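Local coordinates for protein antitoxin epsilon (Streptococcus pyogenes, PDB 1GVN) that acts as the antitoxin of a plasmid-borne type II toxin-antitoxin system, neutralising the cognate zeta toxin so that cells keeping the plasmid survive, at residues E12-L17 / V56-Y61; Y22-N27 / Q82-E87; N27-L30 / N35-D38; V44-Q49 / R74-Y79. All blocks are in the same frame, centred on the assembly; numbering follows the deposited sequence.

Contact 1. Residues E12-L17 / V56-Y61; sequences EIINEL and VNLFDY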
# COMPACT_ATOMS: atom_id res chain seq x y z
N GLU A 12 9.56 17.37 -1.53
CA GLU A 12 10.54 17.33 -0.45
C GLU A 12 9.93 16.64 0.77
O GLU A 12 10.60 15.86 1.46
CB GLU A 12 11.00 18.74 -0.08
CG GLU A 12 12.14 18.78 0.93
CD GLU A 12 11.68 19.04 2.36
OE1 GLU A 12 10.75 18.35 2.83
OE2 GLU A 12 12.26 19.93 3.01
N ILE A 13 8.66 16.92 1.05
CA ILE A 13 7.98 16.31 2.19
C ILE A 13 7.80 14.82 1.93
O ILE A 13 8.07 14.00 2.81
CB ILE A 13 6.61 16.98 2.44
CG1 ILE A 13 6.80 18.45 2.83
CG2 ILE A 13 5.86 16.24 3.56
CD1 ILE A 13 7.60 18.67 4.10
N ILE A 14 7.35 14.47 0.73
CA ILE A 14 7.15 13.07 0.38
C ILE A 14 8.45 12.29 0.58
O ILE A 14 8.45 11.23 1.20
CB ILE A 14 6.72 12.90 -1.10
CG1 ILE A 14 5.29 13.40 -1.28
CG2 ILE A 14 6.82 11.42 -1.51
CD1 ILE A 14 4.84 13.47 -2.72
N ASN A 15 9.55 12.80 0.04
CA ASN A 15 10.83 12.11 0.17
C ASN A 15 11.25 11.91 1.61
O ASN A 15 11.81 10.88 1.96
CB ASN A 15 11.92 12.85 -0.61
CG ASN A 15 11.77 12.68 -2.11
OD1 ASN A 15 11.27 11.66 -2.58
ND2 ASN A 15 12.22 13.67 -2.88
N GLU A 16 10.98 12.89 2.47
CA GLU A 16 11.34 12.74 3.87
C GLU A 16 10.46 11.71 4.56
O GLU A 16 10.95 10.83 5.26
CB GLU A 16 11.23 14.08 4.61
CG GLU A 16 12.39 15.02 4.34
CD GLU A 16 12.42 16.20 5.31
OE1 GLU A 16 12.32 15.96 6.53
OE2 GLU A 16 12.55 17.35 4.85
N LEU A 17 9.15 11.80 4.34
CA LEU A 17 8.23 10.86 4.97
C LEU A 17 8.42 9.43 4.47
O LEU A 17 8.44 8.49 5.26
CB LEU A 17 6.78 11.30 4.74
CG LEU A 17 5.69 10.37 5.29
CD1 LEU A 17 5.87 10.19 6.79
CD2 LEU A 17 4.31 10.96 4.97
N VAL A 56 8.84 5.34 -8.70
CA VAL A 56 8.27 6.41 -9.52
C VAL A 56 9.07 7.71 -9.56
O VAL A 56 9.79 8.04 -8.62
CB VAL A 56 6.84 6.76 -9.05
CG1 VAL A 56 5.97 5.50 -9.05
CG2 VAL A 56 6.88 7.37 -7.67
N ASN A 57 8.92 8.44 -10.66
CA ASN A 57 9.59 9.73 -10.81
C ASN A 57 8.59 10.82 -10.46
O ASN A 57 7.74 11.17 -11.29
CB ASN A 57 10.08 9.94 -12.24
CG ASN A 57 10.49 11.39 -12.49
OD1 ASN A 57 11.02 12.05 -11.60
ND2 ASN A 57 10.24 11.88 -13.70
N LEU A 58 8.69 11.35 -9.25
CA LEU A 58 7.77 12.37 -8.78
C LEU A 58 7.80 13.66 -9.57
O LEU A 58 6.85 14.44 -9.53
CB LEU A 58 8.04 12.67 -7.30
CG LEU A 58 7.95 11.46 -6.35
CD1 LEU A 58 8.35 11.89 -4.94
CD2 LEU A 58 6.54 10.88 -6.37
N PHE A 59 8.89 13.90 -10.30
CA PHE A 59 8.99 15.13 -11.08
C PHE A 59 8.07 15.14 -12.29
O PHE A 59 7.88 16.17 -12.93
CB PHE A 59 10.44 15.35 -11.51
CG PHE A 59 11.39 15.51 -10.36
CD1 PHE A 59 11.19 16.51 -9.42
CD2 PHE A 59 12.45 14.62 -10.18
CE1 PHE A 59 12.03 16.64 -8.32
CE2 PHE A 59 13.29 14.73 -9.09
CZ PHE A 59 13.08 15.74 -8.15
N ASP A 60 7.47 13.99 -12.58
CA ASP A 60 6.57 13.87 -13.72
C ASP A 60 5.10 13.98 -13.30
O ASP A 60 4.21 14.00 -14.14
CB ASP A 60 6.83 12.52 -14.41
CG ASP A 60 5.89 12.25 -15.57
OD1 ASP A 60 5.80 13.11 -16.48
OD2 ASP A 60 5.24 11.18 -15.57
N TYR A 61 4.87 14.06 -11.99
CA TYR A 61 3.51 14.14 -11.45
C TYR A 61 2.93 15.53 -11.29
O TYR A 61 3.65 16.50 -11.03
CB TYR A 61 3.45 13.44 -10.08
CG TYR A 61 3.45 11.93 -10.13
CD1 TYR A 61 3.52 11.24 -11.34
CD2 TYR A 61 3.37 11.19 -8.95
CE1 TYR A 61 3.49 9.85 -11.38
CE2 TYR A 61 3.35 9.80 -8.98
CZ TYR A 61 3.41 9.13 -10.19
OH TYR A 61 3.38 7.76 -10.22

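Contact 2. Residues Y22-N27 / Q82-E87; sequences YNRVLN and QVLNKE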
# COMPACT_ATOMS: atom_id res chain seq x y z
N TYR A 22 9.80 3.72 4.89
CA TYR A 22 10.56 2.64 4.28
C TYR A 22 11.62 2.13 5.26
O TYR A 22 11.77 0.92 5.46
CB TYR A 22 11.25 3.12 3.01
CG TYR A 22 11.99 2.02 2.29
CD1 TYR A 22 11.31 1.14 1.45
CD2 TYR A 22 13.35 1.83 2.49
CE1 TYR A 22 11.98 0.09 0.81
CE2 TYR A 22 14.03 0.79 1.86
CZ TYR A 22 13.34 -0.08 1.02
OH TYR A 22 14.02 -1.10 0.41
N ASN A 23 12.36 3.05 5.86
CA ASN A 23 13.41 2.67 6.81
C ASN A 23 12.88 1.88 7.99
O ASN A 23 13.52 0.95 8.45
CB ASN A 23 14.18 3.90 7.28
CG ASN A 23 15.12 4.44 6.22
OD1 ASN A 23 15.61 3.68 5.39
ND2 ASN A 23 15.38 5.74 6.24
N ARG A 24 11.70 2.25 8.49
CA ARG A 24 11.10 1.54 9.61
C ARG A 24 10.87 0.09 9.18
O ARG A 24 11.23 -0.85 9.90
CB ARG A 24 9.75 2.17 9.99
CG ARG A 24 8.97 1.41 11.06
CD ARG A 24 7.61 2.07 11.31
NE ARG A 24 7.77 3.46 11.70
CZ ARG A 24 7.16 4.49 11.11
NH1 ARG A 24 6.33 4.28 10.09
NH2 ARG A 24 7.39 5.73 11.52
N VAL A 25 10.29 -0.09 8.01
CA VAL A 25 10.01 -1.42 7.49
C VAL A 25 11.29 -2.20 7.20
O VAL A 25 11.40 -3.37 7.55
CB VAL A 25 9.16 -1.34 6.21
CG1 VAL A 25 8.90 -2.75 5.67
CG2 VAL A 25 7.84 -0.65 6.51
N LEU A 26 12.26 -1.55 6.55
CA LEU A 26 13.53 -2.21 6.25
C LEU A 26 14.19 -2.67 7.55
O LEU A 26 14.63 -3.81 7.66
CB LEU A 26 14.47 -1.26 5.51
CG LEU A 26 15.86 -1.86 5.20
CD1 LEU A 26 15.73 -3.06 4.26
CD2 LEU A 26 16.74 -0.79 4.57
N ASN A 27 14.26 -1.77 8.53
CA ASN A 27 14.88 -2.11 9.81
C ASN A 27 14.26 -3.34 10.45
O ASN A 27 14.96 -4.21 10.95
CB ASN A 27 14.79 -0.94 10.79
CG ASN A 27 16.07 -0.13 10.84
OD1 ASN A 27 17.17 -0.68 10.73
ND2 ASN A 27 15.94 1.18 11.03
N GLN A 82 1.35 -0.57 12.67
CA GLN A 82 0.47 -1.62 13.16
C GLN A 82 1.00 -3.03 12.87
O GLN A 82 1.05 -3.87 13.77
CB GLN A 82 -0.93 -1.49 12.54
CG GLN A 82 -1.96 -2.45 13.15
CD GLN A 82 -3.32 -2.40 12.47
OE1 GLN A 82 -3.81 -1.33 12.12
NE2 GLN A 82 -3.94 -3.56 12.31
N VAL A 83 1.38 -3.29 11.63
CA VAL A 83 1.86 -4.62 11.24
C VAL A 83 3.19 -5.03 11.85
O VAL A 83 3.44 -6.22 12.04
CB VAL A 83 1.98 -4.75 9.72
CG1 VAL A 83 0.61 -4.77 9.11
CG2 VAL A 83 2.81 -3.61 9.16
N LEU A 84 4.05 -4.06 12.15
CA LEU A 84 5.35 -4.37 12.73
C LEU A 84 5.12 -4.67 14.21
O LEU A 84 5.56 -3.93 15.09
CB LEU A 84 6.29 -3.18 12.52
CG LEU A 84 6.42 -2.84 11.03
CD1 LEU A 84 7.40 -1.69 10.82
CD2 LEU A 84 6.90 -4.07 10.28
N ASN A 85 4.47 -5.82 14.47
CA ASN A 85 4.00 -6.26 15.77
C ASN A 85 5.06 -7.11 16.48
O ASN A 85 5.21 -6.95 17.74
CB ASN A 85 2.70 -7.05 15.64
CG ASN A 85 2.13 -7.48 16.98
OD1 ASN A 85 2.33 -6.80 17.99
ND2 ASN A 85 1.41 -8.59 16.99
N LYS A 86 5.72 -8.05 15.85
CA LYS A 86 6.68 -8.92 16.53
C LYS A 86 7.80 -8.15 17.22
O LYS A 86 8.28 -7.13 16.72
CB LYS A 86 7.25 -9.95 15.56
CG LYS A 86 6.29 -11.10 15.29
CD LYS A 86 6.79 -12.04 14.21
CE LYS A 86 6.73 -11.39 12.84
NZ LYS A 86 7.07 -12.34 11.76
N GLU A 87 8.20 -8.63 18.39
CA GLU A 87 9.25 -8.01 19.19
C GLU A 87 10.61 -8.64 18.88
O GLU A 87 10.74 -9.40 17.92
CB GLU A 87 8.93 -8.17 20.68
CG GLU A 87 9.84 -7.40 21.62
CD GLU A 87 9.75 -7.89 23.05
OE1 GLU A 87 10.18 -9.03 23.31
OE2 GLU A 87 9.24 -7.14 23.90

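Contact 3. Residues N27-L30 / N35-D38; sequences NYVL and NKND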
# COMPACT_ATOMS: atom_id res chain seq x y z
N ASN A 27 14.26 -1.77 8.53
CA ASN A 27 14.88 -2.11 9.81
C ASN A 27 14.26 -3.34 10.45
O ASN A 27 14.96 -4.21 10.95
CB ASN A 27 14.79 -0.94 10.79
CG ASN A 27 16.07 -0.13 10.84
OD1 ASN A 27 17.17 -0.68 10.73
ND2 ASN A 27 15.94 1.18 11.03
N TYR A 28 12.93 -3.39 10.43
CA TYR A 28 12.20 -4.51 11.02
C TYR A 28 12.52 -5.81 10.30
O TYR A 28 12.87 -6.82 10.92
CB TYR A 28 10.70 -4.22 10.97
CG TYR A 28 9.83 -5.29 11.58
CD1 TYR A 28 9.55 -6.47 10.89
CD2 TYR A 28 9.24 -5.10 12.83
CE1 TYR A 28 8.71 -7.44 11.42
CE2 TYR A 28 8.39 -6.07 13.37
CZ TYR A 28 8.13 -7.23 12.66
OH TYR A 28 7.27 -8.17 13.18
N VAL A 29 12.42 -5.79 8.97
CA VAL A 29 12.70 -6.97 8.17
C VAL A 29 14.12 -7.49 8.42
O VAL A 29 14.32 -8.69 8.61
CB VAL A 29 12.52 -6.67 6.66
CG1 VAL A 29 13.08 -7.82 5.81
CG2 VAL A 29 11.03 -6.49 6.36
N LEU A 30 15.09 -6.59 8.45
CA LEU A 30 16.47 -6.99 8.69
C LEU A 30 16.66 -7.47 10.13
O LEU A 30 17.28 -8.51 10.37
CB LEU A 30 17.42 -5.83 8.39
CG LEU A 30 17.49 -5.41 6.92
CD1 LEU A 30 18.46 -4.23 6.77
CD2 LEU A 30 17.95 -6.58 6.06
N ASN A 35 13.18 -13.50 5.44
CA ASN A 35 13.65 -13.77 4.08
C ASN A 35 13.10 -12.69 3.16
O ASN A 35 11.91 -12.66 2.86
CB ASN A 35 13.15 -15.15 3.64
CG ASN A 35 13.65 -15.53 2.26
OD1 ASN A 35 14.33 -14.75 1.59
ND2 ASN A 35 13.30 -16.74 1.82
N LYS A 36 13.99 -11.80 2.70
CA LYS A 36 13.59 -10.70 1.82
C LYS A 36 13.02 -11.16 0.48
O LYS A 36 12.38 -10.39 -0.22
CB LYS A 36 14.77 -9.75 1.57
CG LYS A 36 15.21 -8.95 2.80
CD LYS A 36 16.40 -8.03 2.49
CE LYS A 36 16.02 -6.90 1.52
NZ LYS A 36 17.22 -6.12 1.05
N ASN A 37 13.27 -12.42 0.13
CA ASN A 37 12.79 -12.95 -1.13
C ASN A 37 11.52 -13.79 -0.96
O ASN A 37 11.12 -14.52 -1.87
CB ASN A 37 13.88 -13.79 -1.81
CG ASN A 37 15.01 -12.93 -2.35
OD1 ASN A 37 14.80 -12.11 -3.25
ND2 ASN A 37 16.21 -13.11 -1.82
N ASP A 38 10.90 -13.68 0.21
CA ASP A 38 9.68 -14.43 0.49
C ASP A 38 8.51 -13.45 0.62
O ASP A 38 8.22 -12.94 1.69
CB ASP A 38 9.82 -15.22 1.79
CG ASP A 38 8.70 -16.21 1.99
OD1 ASP A 38 7.66 -16.08 1.31
OD2 ASP A 38 8.84 -17.12 2.84

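Contact 4. Residues V44-Q49 / R74-Y79; sequences VNLLNQ and RSMNRY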
# COMPACT_ATOMS: atom_id res chain seq x y z
N VAL A 44 7.50 -8.52 4.61
CA VAL A 44 8.31 -8.49 3.41
C VAL A 44 7.42 -8.08 2.23
O VAL A 44 7.87 -7.40 1.32
CB VAL A 44 8.96 -9.87 3.15
CG1 VAL A 44 9.71 -9.87 1.81
CG2 VAL A 44 9.95 -10.19 4.28
N ASN A 45 6.17 -8.52 2.26
CA ASN A 45 5.23 -8.15 1.20
C ASN A 45 5.08 -6.63 1.23
O ASN A 45 5.09 -5.97 0.19
CB ASN A 45 3.88 -8.83 1.44
CG ASN A 45 2.89 -8.56 0.32
OD1 ASN A 45 2.34 -7.46 0.21
ND2 ASN A 45 2.66 -9.56 -0.52
N LEU A 46 4.96 -6.07 2.43
CA LEU A 46 4.84 -4.63 2.58
C LEU A 46 6.09 -3.92 2.08
O LEU A 46 6.01 -2.92 1.37
CB LEU A 46 4.61 -4.26 4.05
CG LEU A 46 4.61 -2.76 4.37
CD1 LEU A 46 3.54 -2.05 3.57
CD2 LEU A 46 4.39 -2.56 5.86
N LEU A 47 7.25 -4.45 2.47
CA LEU A 47 8.52 -3.86 2.04
C LEU A 47 8.57 -3.79 0.51
O LEU A 47 8.95 -2.77 -0.06
CB LEU A 47 9.70 -4.71 2.54
CG LEU A 47 11.09 -4.21 2.11
CD1 LEU A 47 11.39 -2.89 2.79
CD2 LEU A 47 12.15 -5.24 2.48
N ASN A 48 8.17 -4.88 -0.14
CA ASN A 48 8.19 -4.95 -1.59
C ASN A 48 7.22 -3.96 -2.23
O ASN A 48 7.51 -3.41 -3.29
CB ASN A 48 7.92 -6.38 -2.06
CG ASN A 48 9.08 -7.31 -1.75
OD1 ASN A 48 10.22 -6.87 -1.65
ND2 ASN A 48 8.80 -8.60 -1.62
N GLN A 49 6.08 -3.76 -1.58
CA GLN A 49 5.15 -2.77 -2.11
C GLN A 49 5.72 -1.36 -2.01
O GLN A 49 5.57 -0.55 -2.89
CB GLN A 49 3.81 -2.84 -1.37
CG GLN A 49 3.04 -4.13 -1.61
CD GLN A 49 1.72 -4.17 -0.85
OE1 GLN A 49 0.86 -3.32 -1.06
NE2 GLN A 49 1.57 -5.16 0.02
N ARG A 74 1.33 8.69 4.09
CA ARG A 74 0.75 8.92 5.40
C ARG A 74 0.06 7.63 5.81
O ARG A 74 0.21 7.16 6.94
CB ARG A 74 -0.30 10.05 5.39
CG ARG A 74 0.23 11.44 5.07
CD ARG A 74 -0.82 12.50 5.47
NE ARG A 74 -0.53 13.82 4.94
CZ ARG A 74 -0.98 14.28 3.78
NH1 ARG A 74 -1.74 13.51 3.01
NH2 ARG A 74 -0.66 15.50 3.37
N SER A 75 -0.70 7.03 4.90
CA SER A 75 -1.41 5.79 5.23
C SER A 75 -0.45 4.64 5.53
O SER A 75 -0.71 3.85 6.44
CB SER A 75 -2.38 5.38 4.11
OG SER A 75 -1.70 5.02 2.93
N MET A 76 0.63 4.54 4.77
CA MET A 76 1.60 3.47 5.02
C MET A 76 2.36 3.74 6.31
O MET A 76 2.85 2.82 6.96
CB MET A 76 2.57 3.33 3.84
CG MET A 76 1.95 2.65 2.62
SD MET A 76 1.34 0.98 3.03
CE MET A 76 1.42 0.18 1.45
N ASN A 77 2.45 5.02 6.69
CA ASN A 77 3.12 5.38 7.93
C ASN A 77 2.27 4.77 9.05
O ASN A 77 2.77 4.11 9.96
CB ASN A 77 3.21 6.90 8.07
CG ASN A 77 4.00 7.33 9.30
OD1 ASN A 77 5.02 6.74 9.64
ND2 ASN A 77 3.53 8.39 9.97
N ARG A 78 0.96 4.98 8.94
CA ARG A 78 0.01 4.46 9.92
C ARG A 78 -0.02 2.93 9.91
O ARG A 78 0.07 2.30 10.95
CB ARG A 78 -1.40 4.99 9.64
CG ARG A 78 -1.59 6.49 9.87
CD ARG A 78 -3.07 6.86 9.81
NE ARG A 78 -3.64 6.72 8.46
CZ ARG A 78 -3.64 7.70 7.55
NH1 ARG A 78 -3.11 8.88 7.83
NH2 ARG A 78 -4.18 7.49 6.36
N TYR A 79 -0.17 2.36 8.73
CA TYR A 79 -0.24 0.91 8.59
C TYR A 79 1.01 0.16 9.06
O TYR A 79 0.90 -0.86 9.74
CB TYR A 79 -0.53 0.54 7.13
CG TYR A 79 -0.59 -0.96 6.89
CD1 TYR A 79 -1.58 -1.74 7.48
CD2 TYR A 79 0.38 -1.59 6.12
CE1 TYR A 79 -1.61 -3.12 7.29
CE2 TYR A 79 0.36 -2.96 5.92
CZ TYR A 79 -0.63 -3.72 6.52
OH TYR A 79 -0.59 -5.08 6.37

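Contact 1. Residues E12-L17 / V56-Y61
The carboxamide of Asn-15 is the flat group that touches across this contact: its oxygen OD1 comes to 3.8 Å from the methyl CD1 of Leu-58, and the two side chains run past each other in opposite directions. The other flat group to look at is the Tyr-61 ring, which carries a carbonyl of its own loop on one face, Asn-57 O standing 4.2 Å above the plane of the Tyr-61 ring and displaced toward its rim. Its hydroxyl OH is hydrogen-bonded to Gln-40 O of the second subunit. The apolar part of the contact is a meeting tip to tip, with Ile-14 CG2 and Leu-58 CD1 separated by 3.8 Å. The same leucine methyl thus serves both helix residues, because an extended chi2 (176°) carries CD1 straight on from the Leu-58 backbone as the leading branch. What presents Leu-58 is a short 3-10 turn, 58-60, opened by an Asx turn in which Phe-59 N donates to Asn-57 OD1 at 3.1 Å. That donor sits above the plane of the Asn-57 side-chain amide, 68° out of it, and Asp-60 N is bonded to Asn-57 O. Asn-15 also packs on a basic side chain of the other protein in the assembly. In the fold, the linker between helices 42-54 and 63-83 is laid against helix 5-31, Leu-58 also resting on Ile-11, while Tyr-61 turns to Leu-66 and Val-69 of helix 63-83.

Contact 2. Residues Y22-N27 / Q82-E87
Apolar packing joins Leu-84 to Arg-24 and Val-25, and a single methyl does the work. Leu-84 CD1 lies against the aliphatic stem of the arginine, 3.5 Å from Arg-24 CG and 3.8 Å from Arg-24 CD, where the two side chains cross obliquely. The first of these is a tight carbon-carbon approach. The same methyl also reaches the helix backbone, at 4.2 Å from Val-25 CA, with the valine branch CG2 a little further off.

The polar side belongs to the other end of the arginine. Extended through chi2, the Arg-24 chain bends at chi3 (-57°), and this turns the guanidinium to helix 63-83, where NH1 is hydrogen-bonded to Asn-77 OD1 and Ser-80 OG. Two bonds on one nitrogen probably limit the swing of the group and help to hold the stem on which Leu-84 rests.

Backbone geometry accounts for the position of the leucine. Leu-84 is the first residue to leave helical angles after helix 63-83, and it forms the centre of an inverse gamma turn whose Asn-85 N to Val-83 O bond (2.7 Å) is weak.

The contact therefore ties the residue just past the C-terminal end of helix 63-83 to helix 5-31, and Val-25 continues the packing inward, onto Leu-47 and Leu-50 of helix 42-54.

Contact 3. Residues N27-L30 / N35-D38
A type I beta turn from Asn-35 to Asp-38, in the linker between helices 5-31 and 42-54, sets the stem of Lys-36 against Val-29 and Leu-30 near the end of the first helix. The nearest pair is Val-29 CG1 and Lys-36 CG, 3.9 Å apart, and here the two side chains cross at about a right angle. One carbon further out, Lys-36 CD passes Leu-30 CD2 at 4.2 Å, more slantwise. Both touches use methylenes of the lysine, so its stem supplies the apolar surface. The chain bends about its CG-CD bond (chi3 67°), and the ammonium is carried off to a salt bridge with an acidic side chain of the other protein in the assembly. The lysine is thus packed at its base on its own chain and paired at its tip across the interface.

Asn-35 keeps the turn in shape twice over. Its backbone O accepts from Asp-38 N at 3.0 Å, while its side-chain OD1 accepts from Asn-37 N at 2.9 Å, an Asx turn with the donor raised 53° above the amide carbonyl plane of Asn-35. Further along, Asp-38 OD1 takes a hydrogen bond from Gln-40 N. Lys-36 and Leu-34, which also packs on Val-29, lay the linker against the C-terminal part of helix 5-31. Neighbouring Tyr-28 stacks with His-32, and its OH is hydrogen-bonded to Glu-43, joining helix 5-31 directly to helix 42-54.

Contact 4. Residues V44-Q49 / R74-Y79
Leu-46 and Met-76 meet through different first torsions. In Leu-46, CG stands opposite the backbone N (chi1 173°), whereas in Met-76 it stands opposite the carbonyl carbon and the chain then folds at chi2 (-59°), swinging SD and CE across to the leucine. Leu-46 CD1 ends 3.7 Å from Met-76 CE and 3.8 Å from Met-76 SD, with the two side chains passing in opposite senses. The tyrosine one helical turn on is met by both leucine branches: Leu-46 CD1 and CD2 each lie 4.1 Å from Tyr-79 CD2 and CE2, on one side of the ring's outline, and CD2 approaches the ring obliquely.

Helices 42-54 and 63-83 run antiparallel here, as two members of the three-helix bundle that makes up this antitoxin; the local axes are inclined at 164° and come no nearer than 12.5 Å. At that separation the backbones stay well apart, and the side chains bridge the distance between the axes. Inward, Leu-46 also touches Val-25 of helix 5-31, the third member of the bundle.

Beside these apolar groups Gln-49 OE1 lies 4.3 Å from Met-76 CE. That oxygen is hydrogen-bonded to Tyr-72 OH of the second subunit, and Met-76 packs on the same tyrosine.

Overall arrangement
Contact 4 is the core of the set: its centre is about 6 Å from the chain's centre, all its touching residues are buried, and its packing is almost wholly apolar. The other three are partly buried, and each pins a loop or the residue after a helix end onto helix 5-31. Contacts 1 and 2 lie on opposite sides of the chain's centre, about 22 Å apart between their own centres, while contacts 2 and 3 share Asn-27 and meet where Leu-84 packs on Tyr-28. Toward the periphery the chemistry turns mixed: an amide, an arginine stem and a lysine stem replace the methionine and tyrosine of the interior. Val-44 links contact 4 to the 35-38 turn.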